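Local atomic coordinates of hypothetical protein (PDB entry 2OD6), a protein that is of unknown function but adopts a dimeric ferredoxin-like fold and holds a bound 10-oxohexadecanoic acid, consistent with binding of a fatty-acid-like ligand. Residues K46-R51 with V62-Y67. Numbering follows the deposited sequence.
With OHA (10-oxohexadecanoic acid), chain E.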
loop_
_atom_site.group_PDB
_atom_site.type_symbol
_atom_site.label_atom_id
_atom_site.label_comp_id
_atom_site.label_asym_id
_atom_site.label_seq_id
_atom_site.Cartn_x
_atom_site.Cartn_y
_atom_site.Cartn_z
ATOM N N LYS A 46 5.192 10.666 -3.478
ATOM C CA LYS A 46 5.176 10.415 -2.054
ATOM C C LYS A 46 5.815 9.078 -1.771
ATOM O O LYS A 46 5.699 8.117 -2.578
ATOM C CB LYS A 46 3.734 10.438 -1.506
ATOM C CG LYS A 46 3.615 10.332 0.002
ATOM C CD LYS A 46 2.147 10.298 0.465
ATOM C CE LYS A 46 1.983 9.520 1.794
ATOM N NZ LYS A 46 0.593 9.634 2.264
ATOM N N PHE A 47 6.510 9.023 -0.625
ATOM C CA PHE A 47 7.003 7.761 -0.056
ATOM C C PHE A 47 6.461 7.573 1.383
ATOM O O PHE A 47 6.279 8.549 2.100
ATOM C CB PHE A 47 8.518 7.770 -0.008
ATOM C CG PHE A 47 9.106 6.638 0.781
ATOM C CD1 PHE A 47 9.384 5.446 0.170
ATOM C CD2 PHE A 47 9.418 6.788 2.148
ATOM C CE1 PHE A 47 9.932 4.396 0.886
ATOM C CE2 PHE A 47 9.972 5.739 2.876
ATOM C CZ PHE A 47 10.246 4.551 2.235
ATOM N N SER A 48 6.230 6.316 1.806
ATOM C CA SER A 48 5.872 6.032 3.225
ATOM C C SER A 48 6.408 4.722 3.616
ATOM O O SER A 48 6.568 3.892 2.749
ATOM C CB SER A 48 4.359 6.154 3.507
ATOM O OG SER A 48 3.595 5.085 2.977
HETATM N N MSE A 49 6.764 4.585 4.900
HETATM C CA MSE A 49 7.168 3.297 5.490
HETATM C C MSE A 49 6.181 3.026 6.623
HETATM O O MSE A 49 5.881 3.907 7.405
HETATM C CB MSE A 49 8.647 3.310 5.941
HETATM C CG MSE A 49 9.150 2.098 6.623
HETATM SE SE MSE A 49 11.089 2.171 6.311
HETATM C CE MSE A 49 11.308 4.053 7.031
ATOM N N ASN A 50 5.733 1.764 6.755
ATOM C CA ASN A 50 4.565 1.455 7.621
ATOM C C ASN A 50 4.853 0.220 8.335
ATOM O O ASN A 50 5.222 -0.703 7.656
ATOM C CB ASN A 50 3.315 1.278 6.739
ATOM C CG ASN A 50 3.037 2.479 5.857
ATOM O OD1 ASN A 50 2.361 3.411 6.287
ATOM N ND2 ASN A 50 3.548 2.458 4.568
ATOM N N ARG A 51 4.741 0.197 9.667
ATOM C CA ARG A 51 5.096 -0.998 10.446
ATOM C C ARG A 51 3.823 -1.823 10.533
ATOM O O ARG A 51 2.799 -1.298 10.981
ATOM C CB ARG A 51 5.469 -0.554 11.869
ATOM C CG ARG A 51 5.518 -1.643 12.907
ATOM C CD ARG A 51 6.603 -2.417 12.599
ATOM N NE ARG A 51 6.742 -3.513 13.556
ATOM C CZ ARG A 51 6.979 -3.386 14.858
ATOM N NH1 ARG A 51 7.249 -2.232 15.424
ATOM N NH2 ARG A 51 7.085 -4.497 15.557
ATOM N N VAL A 62 5.791 -2.059 5.294
ATOM C CA VAL A 62 5.418 -1.872 3.922
ATOM C C VAL A 62 5.826 -0.457 3.516
ATOM O O VAL A 62 5.463 0.520 4.161
ATOM C CB VAL A 62 3.872 -2.075 3.680
ATOM C CG1 VAL A 62 3.462 -1.722 2.215
ATOM C CG2 VAL A 62 3.496 -3.519 4.004
HETATM N N MSE A 63 6.552 -0.378 2.403
HETATM C CA MSE A 63 6.989 0.849 1.802
HETATM C C MSE A 63 6.147 1.193 0.560
HETATM O O MSE A 63 5.951 0.349 -0.344
HETATM C CB MSE A 63 8.467 0.693 1.488
HETATM C CG MSE A 63 9.289 0.553 2.771
HETATM SE SE MSE A 63 11.174 0.533 2.268
HETATM C CE MSE A 63 11.316 -1.173 1.504
ATOM N N THR A 64 5.608 2.395 0.488
ATOM C CA THR A 64 4.808 2.711 -0.625
ATOM C C THR A 64 5.542 3.797 -1.419
ATOM O O THR A 64 6.061 4.733 -0.838
ATOM C CB THR A 64 3.391 3.201 -0.216
ATOM O OG1 THR A 64 3.524 4.494 0.357
ATOM C CG2 THR A 64 2.734 2.247 0.790
ATOM N N TYR A 65 5.595 3.631 -2.744
ATOM C CA TYR A 65 6.138 4.616 -3.666
ATOM C C TYR A 65 5.018 5.081 -4.583
ATOM O O TYR A 65 4.486 4.290 -5.349
ATOM C CB TYR A 65 7.219 3.953 -4.494
ATOM C CG TYR A 65 8.341 3.460 -3.686
ATOM C CD1 TYR A 65 8.279 2.185 -3.124
ATOM C CD2 TYR A 65 9.462 4.242 -3.436
ATOM C CE1 TYR A 65 9.326 1.667 -2.336
ATOM C CE2 TYR A 65 10.540 3.718 -2.638
ATOM C CZ TYR A 65 10.433 2.450 -2.111
ATOM O OH TYR A 65 11.442 1.972 -1.355
ATOM N N GLU A 66 4.619 6.328 -4.501
ATOM C CA GLU A 66 3.544 6.809 -5.313
ATOM C C GLU A 66 4.138 7.655 -6.448
ATOM O O GLU A 66 4.662 8.726 -6.199
ATOM C CB GLU A 66 2.595 7.684 -4.493
ATOM C CG GLU A 66 1.667 6.880 -3.603
ATOM C CD GLU A 66 0.921 7.713 -2.615
ATOM O OE1 GLU A 66 0.248 8.710 -2.990
ATOM O OE2 GLU A 66 1.004 7.334 -1.438
ATOM N N TYR A 67 4.024 7.164 -7.680
ATOM C CA TYR A 67 4.524 7.853 -8.846
ATOM C C TYR A 67 3.441 8.554 -9.675
ATOM O O TYR A 67 2.265 8.152 -9.691
ATOM C CB TYR A 67 5.250 6.869 -9.733
ATOM C CG TYR A 67 6.301 6.014 -9.039
ATOM C CD1 TYR A 67 7.554 6.518 -8.759
ATOM C CD2 TYR A 67 6.044 4.689 -8.707
ATOM C CE1 TYR A 67 8.535 5.727 -8.139
ATOM C CE2 TYR A 67 7.018 3.899 -8.113
ATOM C CZ TYR A 67 8.265 4.431 -7.858
ATOM O OH TYR A 67 9.257 3.662 -7.290
HETATM O O2 OHA E . 8.641 1.183 -7.340
HETATM C C16 OHA E . 9.406 0.311 -6.939
HETATM O O3 OHA E . 9.157 -0.902 -7.381
HETATM C C15 OHA E . 10.599 0.579 -6.034
HETATM C C14 OHA E . 11.067 -0.689 -5.294
HETATM C C13 OHA E . 12.428 -0.572 -4.565
HETATM C C12 OHA E . 12.395 -0.945 -3.068
HETATM C C11 OHA E . 13.771 -1.320 -2.454
HETATM C C10 OHA E . 14.107 -0.680 -1.092
HETATM C C9 OHA E . 14.626 0.764 -1.277
HETATM C C8 OHA E . 14.607 1.678 -0.029
HETATM C C7 OHA E . 14.902 3.135 -0.413
HETATM O O1 OHA E . 13.998 3.886 -0.772
HETATM C C6 OHA E . 16.293 3.728 -0.396
HETATM C C5 OHA E . 17.355 2.794 0.182
HETATM C C4 OHA E . 18.713 3.516 0.263
HETATM C C3 OHA E . 19.837 2.744 0.982
HETATM C C2 OHA E . 19.518 2.264 2.404
HETATM C C1 OHA E . 19.563 0.743 2.479
HETATM O O HOH W 1 -1.041 8.833 -0.063
#
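The hydroxyls of S48 and T64 meet tip to tip, S48 OG to T64 OG1 at 2.7 Å; either may be the donor. N50 extends this run of hydrogen bonds. N50 ND2 gives one hydrogen to S48 OG and the other to V62 O, the latter at 2.8 Å. Both acceptors lie in the amide plane, which fixes the rotation of the amide. CG beside the backbone N (chi1 -56°) places ND2 between S48 OG on its own strand and V62 O on the partner strand. K46 and E66 run side by side. K46 NZ stays 4.4 Å from E66 OE2, too far for a salt bridge, and a water joins the two. E66 OE1 makes a salt bridge with K46 of the second subunit. In the backbone, the bond from E66 N to K46 O is nearly straight, and S48 and T64 form a hydrogen-bonded pair. These strands are an antiparallel hairpin of the ferredoxin-like fold. Segment 46-51 lies on 44-52, an outermost strand of its chain's sheet, and the sheet continues from it into the second subunit. The face opposite K46, S48, N50 and T64 carries F47, M49, M63 and Y65. The F47 edge points at the Y65 face, offset, with the planes at 62° and F47 CD1 3.5 Å from Y65 CE2. The selenium of selenomethionine M63 sits at the F47 ring edge, a Met-aromatic contact. C15 of the fatty acid lies over the opposite face of Y65, and Y65 OH donates to its keto oxygen O1 at 3.2 Å. A leucine in place of Y65 would probably leave that keto oxygen without this donor and the F47 edge without a ring face. Y67 OH donates to O2 of the ligand's carboxyl group at 2.6 Å.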